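Local coordinates for NudC domain-containing protein 2 (Mus musculus, PDB 2RH0) that may regulate the LIS1/dynein pathway by stabilising LIS1 together with the Hsp90 chaperone, and carries a CS domain of the p23 type, at residues 37-49 with 61-74. Residues are numbered along the deposited sequence; the frame is centred on the assembly and turned at random.
Sequences AQDIQCGLQSRHV and GKLFDSTIADEGTW
I40 and C42 cover one face of the W74 indole: I40 CG2 stands 3.7 Å from the six-ring centroid, 8° off the normal, and C42 CB lies 3.8 Å from the five-ring centroid, both CH-pi contacts. C42 SG approaches the five-membered ring obliquely. Replacing W74 by an alanine is likely to remove the indole face from I40 CG2 and C42 CB and open a gap beside strand 40-44. D65 CA and K62 CE lie over opposite faces of the R47 guanidinium, each offset toward the rim, with L63 O at its edge. R47 NE donates to L63 O (2.8 Å), which the chain reaches by bending at chi2 (65°), while L63 N returns a bond to R47 O. Three hydrogen bonds join S46 and T67: S46 O accepts from T67 N and, well above its carbonyl plane, from T67 OG1, and S46 OG donates in plane to T67 O (2.8 Å). V49 and G61 form an antiparallel hydrogen-bonded pair near the open end of the 48-53/56-62 hairpin. E102 of the second subunit salt-bridges K62, probably easing the approach of R47 NH2 to K62 NZ (4.5 Å). Chemically, an apolar indole contact, where the sheet continues into the second subunit, adjoins a hydrogen-bonded loop whose K62 and D65 salt-bridge to E102 and K90 of that subunit.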
loop_
_atom_site.group_PDB
_atom_site.type_symbol
_atom_site.label_atom_id
_atom_site.label_comp_id
_atom_site.label_asym_id
_atom_site.label_seq_id
_atom_site.Cartn_x
_atom_site.Cartn_y
_atom_site.Cartn_z
ATOM N N ALA A 37 -22.717 0.268 -6.114
ATOM C CA ALA A 37 -22.352 -0.359 -7.403
ATOM C C ALA A 37 -23.127 0.211 -8.582
ATOM O O ALA A 37 -22.602 0.335 -9.733
ATOM C CB ALA A 37 -22.512 -1.883 -7.328
ATOM N N GLN A 38 -24.389 0.540 -8.327
ATOM C CA GLN A 38 -25.215 1.135 -9.367
ATOM C C GLN A 38 -24.704 2.474 -9.857
ATOM O O GLN A 38 -25.077 2.895 -10.944
ATOM C CB GLN A 38 -26.670 1.273 -8.920
ATOM C CG GLN A 38 -26.958 2.310 -7.841
ATOM C CD GLN A 38 -28.418 2.298 -7.457
ATOM O OE1 GLN A 38 -28.824 1.584 -6.542
ATOM N NE2 GLN A 38 -29.229 3.024 -8.217
ATOM N N ASP A 39 -23.860 3.149 -9.067
ATOM C CA ASP A 39 -23.310 4.461 -9.435
ATOM C C ASP A 39 -22.041 4.439 -10.319
ATOM O O ASP A 39 -21.541 5.480 -10.702
ATOM C CB ASP A 39 -22.965 5.221 -8.145
ATOM C CG ASP A 39 -24.173 5.512 -7.286
ATOM O OD1 ASP A 39 -25.234 5.852 -7.884
ATOM O OD2 ASP A 39 -24.042 5.414 -6.029
ATOM N N ILE A 40 -21.556 3.252 -10.655
ATOM C CA ILE A 40 -20.298 3.049 -11.329
ATOM C C ILE A 40 -20.503 2.757 -12.813
ATOM O O ILE A 40 -21.305 1.893 -13.150
ATOM C CB ILE A 40 -19.560 1.777 -10.739
ATOM C CG1 ILE A 40 -19.317 1.867 -9.212
ATOM C CG2 ILE A 40 -18.229 1.475 -11.434
ATOM C CD1 ILE A 40 -18.689 3.082 -8.759
ATOM N N GLN A 41 -19.791 3.483 -13.673
ATOM C CA GLN A 41 -19.669 3.067 -15.072
ATOM C C GLN A 41 -18.177 2.881 -15.323
ATOM O O GLN A 41 -17.357 3.767 -15.105
ATOM C CB GLN A 41 -20.304 4.030 -16.069
ATOM C CG GLN A 41 -20.574 3.374 -17.462
ATOM C CD GLN A 41 -21.645 2.264 -17.415
ATOM O OE1 GLN A 41 -21.356 1.087 -17.660
ATOM N NE2 GLN A 41 -22.866 2.636 -17.061
ATOM N N CYS A 42 -17.820 1.684 -15.741
ATOM C CA CYS A 42 -16.436 1.325 -15.941
ATOM C C CYS A 42 -16.294 0.501 -17.212
ATOM O O CYS A 42 -16.953 -0.515 -17.367
ATOM C CB CYS A 42 -15.983 0.513 -14.758
ATOM S SG CYS A 42 -14.231 0.089 -14.716
ATOM N N GLY A 43 -15.455 0.974 -18.118
ATOM C CA GLY A 43 -15.128 0.262 -19.358
ATOM C C GLY A 43 -13.665 -0.147 -19.299
ATOM O O GLY A 43 -12.778 0.689 -19.078
ATOM N N LEU A 44 -13.411 -1.431 -19.470
ATOM C CA LEU A 44 -12.066 -1.962 -19.450
ATOM C C LEU A 44 -11.770 -2.572 -20.822
ATOM O O LEU A 44 -12.302 -3.614 -21.171
ATOM C CB LEU A 44 -11.915 -2.985 -18.334
ATOM C CG LEU A 44 -12.276 -2.450 -16.922
ATOM C CD1 LEU A 44 -12.209 -3.554 -15.861
ATOM C CD2 LEU A 44 -11.399 -1.235 -16.523
ATOM N N GLN A 45 -10.965 -1.890 -21.634
ATOM C CA GLN A 45 -10.630 -2.406 -22.955
ATOM C C GLN A 45 -9.178 -2.778 -22.904
ATOM O O GLN A 45 -8.498 -2.461 -21.922
ATOM C CB GLN A 45 -10.869 -1.364 -24.027
ATOM C CG GLN A 45 -12.319 -0.950 -24.133
ATOM C CD GLN A 45 -12.488 0.521 -24.490
ATOM O OE1 GLN A 45 -12.937 0.847 -25.579
ATOM N NE2 GLN A 45 -12.137 1.414 -23.559
ATOM N N SER A 46 -8.703 -3.436 -23.959
ATOM C CA SER A 46 -7.338 -3.925 -23.979
ATOM C C SER A 46 -6.286 -2.840 -23.712
ATOM O O SER A 46 -5.316 -3.097 -23.019
ATOM C CB SER A 46 -7.024 -4.619 -25.293
ATOM O OG SER A 46 -5.693 -5.078 -25.247
ATOM N N ARG A 47 -6.511 -1.637 -24.223
ATOM C CA ARG A 47 -5.548 -0.571 -24.096
ATOM C C ARG A 47 -6.137 0.732 -23.577
ATOM O O ARG A 47 -5.477 1.760 -23.578
ATOM C CB ARG A 47 -4.904 -0.395 -25.461
ATOM C CG ARG A 47 -3.652 0.399 -25.496
ATOM C CD ARG A 47 -2.501 -0.230 -24.749
ATOM N NE ARG A 47 -1.353 0.669 -24.821
ATOM C CZ ARG A 47 -0.355 0.552 -25.689
ATOM N NH1 ARG A 47 -0.321 -0.461 -26.566
ATOM N NH2 ARG A 47 0.630 1.448 -25.654
ATOM N N HIS A 48 -7.371 0.679 -23.083
ATOM C CA HIS A 48 -8.059 1.852 -22.525
ATOM C C HIS A 48 -8.919 1.483 -21.364
ATOM O O HIS A 48 -9.468 0.365 -21.302
ATOM C CB HIS A 48 -8.982 2.439 -23.566
ATOM C CG HIS A 48 -8.256 3.094 -24.684
ATOM N ND1 HIS A 48 -7.865 2.411 -25.812
ATOM C CD2 HIS A 48 -7.831 4.368 -24.837
ATOM C CE1 HIS A 48 -7.215 3.243 -26.605
ATOM N NE2 HIS A 48 -7.176 4.431 -26.037
ATOM N N VAL A 49 -9.029 2.434 -20.452
ATOM C CA VAL A 49 -9.856 2.309 -19.260
ATOM C C VAL A 49 -10.618 3.603 -19.047
ATOM O O VAL A 49 -10.166 4.671 -19.473
ATOM C CB VAL A 49 -9.038 1.978 -17.966
ATOM C CG1 VAL A 49 -8.427 0.572 -18.074
ATOM C CG2 VAL A 49 -7.938 3.051 -17.675
ATOM N N GLY A 61 -8.248 6.952 -19.898
ATOM C CA GLY A 61 -7.099 7.129 -20.742
ATOM C C GLY A 61 -6.605 5.852 -21.326
ATOM O O GLY A 61 -7.188 4.796 -21.120
ATOM N N LYS A 62 -5.502 5.984 -22.043
ATOM C CA LYS A 62 -4.883 4.900 -22.753
ATOM C C LYS A 62 -3.892 4.254 -21.825
ATOM O O LYS A 62 -3.060 4.950 -21.191
ATOM C CB LYS A 62 -4.154 5.425 -23.980
ATOM C CG LYS A 62 -3.575 4.341 -24.860
ATOM C CD LYS A 62 -2.644 4.922 -25.862
ATOM C CE LYS A 62 -2.456 4.039 -27.073
ATOM N NZ LYS A 62 -1.430 4.692 -27.952
ATOM N N LEU A 63 -3.975 2.933 -21.723
ATOM C CA LEU A 63 -3.121 2.188 -20.796
ATOM C C LEU A 63 -1.677 2.193 -21.272
ATOM O O LEU A 63 -1.413 2.260 -22.470
ATOM C CB LEU A 63 -3.610 0.750 -20.641
ATOM C CG LEU A 63 -4.917 0.537 -19.893
ATOM C CD1 LEU A 63 -5.363 -0.876 -20.103
ATOM C CD2 LEU A 63 -4.731 0.854 -18.374
ATOM N N PHE A 64 -0.744 2.123 -20.335
ATOM C CA PHE A 64 0.677 2.097 -20.676
ATOM C C PHE A 64 1.021 0.958 -21.612
ATOM O O PHE A 64 1.915 1.095 -22.422
ATOM C CB PHE A 64 1.533 2.006 -19.415
ATOM C CG PHE A 64 3.023 1.834 -19.685
ATOM C CD1 PHE A 64 3.820 2.919 -19.965
ATOM C CD2 PHE A 64 3.611 0.574 -19.634
ATOM C CE1 PHE A 64 5.155 2.769 -20.193
ATOM C CE2 PHE A 64 4.961 0.415 -19.867
ATOM C CZ PHE A 64 5.734 1.531 -20.138
ATOM N N ASP A 65 0.337 -0.172 -21.495
ATOM C CA ASP A 65 0.573 -1.299 -22.393
ATOM C C ASP A 65 -0.717 -2.134 -22.466
ATOM O O ASP A 65 -1.705 -1.830 -21.806
ATOM C CB ASP A 65 1.777 -2.106 -21.892
ATOM C CG ASP A 65 2.532 -2.852 -22.997
ATOM O OD1 ASP A 65 2.005 -3.031 -24.124
ATOM O OD2 ASP A 65 3.680 -3.273 -22.707
ATOM N N SER A 66 -0.715 -3.204 -23.241
ATOM C CA SER A 66 -1.938 -3.925 -23.478
ATOM C C SER A 66 -2.246 -4.953 -22.413
ATOM O O SER A 66 -1.356 -5.517 -21.777
ATOM C CB SER A 66 -1.890 -4.594 -24.872
ATOM O OG SER A 66 -0.830 -5.514 -24.919
ATOM N N THR A 67 -3.540 -5.179 -22.225
ATOM C CA THR A 67 -4.057 -6.091 -21.241
ATOM C C THR A 67 -5.042 -7.038 -21.946
ATOM O O THR A 67 -5.429 -6.801 -23.085
ATOM C CB THR A 67 -4.774 -5.286 -20.087
ATOM O OG1 THR A 67 -5.869 -4.522 -20.616
ATOM C CG2 THR A 67 -3.813 -4.328 -19.436
ATOM N N ILE A 68 -5.389 -8.138 -21.288
ATOM C CA ILE A 68 -6.349 -9.074 -21.844
ATOM C C ILE A 68 -7.723 -8.596 -21.383
ATOM O O ILE A 68 -8.100 -8.800 -20.201
ATOM C CB ILE A 68 -6.094 -10.488 -21.370
ATOM C CG1 ILE A 68 -4.675 -10.923 -21.740
ATOM C CG2 ILE A 68 -7.150 -11.432 -22.012
ATOM C CD1 ILE A 68 -4.268 -12.214 -21.072
ATOM N N ALA A 69 -8.450 -7.965 -22.309
ATOM C CA ALA A 69 -9.705 -7.234 -22.016
ATOM C C ALA A 69 -10.757 -8.024 -21.266
ATOM O O ALA A 69 -11.337 -7.530 -20.285
ATOM C CB ALA A 69 -10.324 -6.675 -23.307
ATOM N N ASP A 70 -10.982 -9.255 -21.709
ATOM C CA ASP A 70 -12.024 -10.091 -21.114
ATOM C C ASP A 70 -11.706 -10.536 -19.701
ATOM O O ASP A 70 -12.595 -11.053 -19.033
ATOM C CB ASP A 70 -12.324 -11.317 -22.015
ATOM C CG ASP A 70 -13.230 -10.968 -23.245
ATOM O OD1 ASP A 70 -13.630 -9.781 -23.414
ATOM O OD2 ASP A 70 -13.545 -11.904 -24.041
ATOM N N GLU A 71 -10.467 -10.341 -19.224
ATOM C CA GLU A 71 -10.110 -10.721 -17.859
ATOM C C GLU A 71 -10.127 -9.572 -16.877
ATOM O O GLU A 71 -9.999 -9.812 -15.689
ATOM C CB GLU A 71 -8.753 -11.431 -17.821
ATOM C CG GLU A 71 -8.799 -12.775 -18.598
ATOM C CD GLU A 71 -7.594 -13.654 -18.394
ATOM O OE1 GLU A 71 -6.917 -13.494 -17.337
ATOM O OE2 GLU A 71 -7.346 -14.524 -19.284
ATOM N N GLY A 72 -10.289 -8.340 -17.351
ATOM C CA GLY A 72 -10.344 -7.164 -16.451
ATOM C C GLY A 72 -11.546 -7.192 -15.543
ATOM O O GLY A 72 -12.641 -7.535 -15.973
ATOM N N THR A 73 -11.361 -6.836 -14.275
ATOM C CA THR A 73 -12.450 -6.823 -13.332
ATOM C C THR A 73 -12.443 -5.512 -12.551
ATOM O O THR A 73 -11.401 -4.854 -12.443
ATOM C CB THR A 73 -12.286 -7.954 -12.307
ATOM O OG1 THR A 73 -11.025 -7.801 -11.664
ATOM C CG2 THR A 73 -12.324 -9.352 -12.989
ATOM N N TRP A 74 -13.616 -5.104 -12.082
ATOM C CA TRP A 74 -13.731 -3.982 -11.175
ATOM C C TRP A 74 -14.662 -4.459 -10.098
ATOM O O TRP A 74 -15.605 -5.218 -10.379
ATOM C CB TRP A 74 -14.254 -2.713 -11.865
ATOM C CG TRP A 74 -15.675 -2.673 -12.289
ATOM C CD1 TRP A 74 -16.161 -2.811 -13.587
ATOM C CD2 TRP A 74 -16.835 -2.385 -11.466
ATOM N NE1 TRP A 74 -17.517 -2.670 -13.593
ATOM C CE2 TRP A 74 -17.957 -2.391 -12.318
ATOM C CE3 TRP A 74 -17.021 -2.121 -10.098
ATOM C CZ2 TRP A 74 -19.246 -2.185 -11.849
ATOM C CZ3 TRP A 74 -18.309 -1.933 -9.627
ATOM C CH2 TRP A 74 -19.399 -1.954 -10.496
#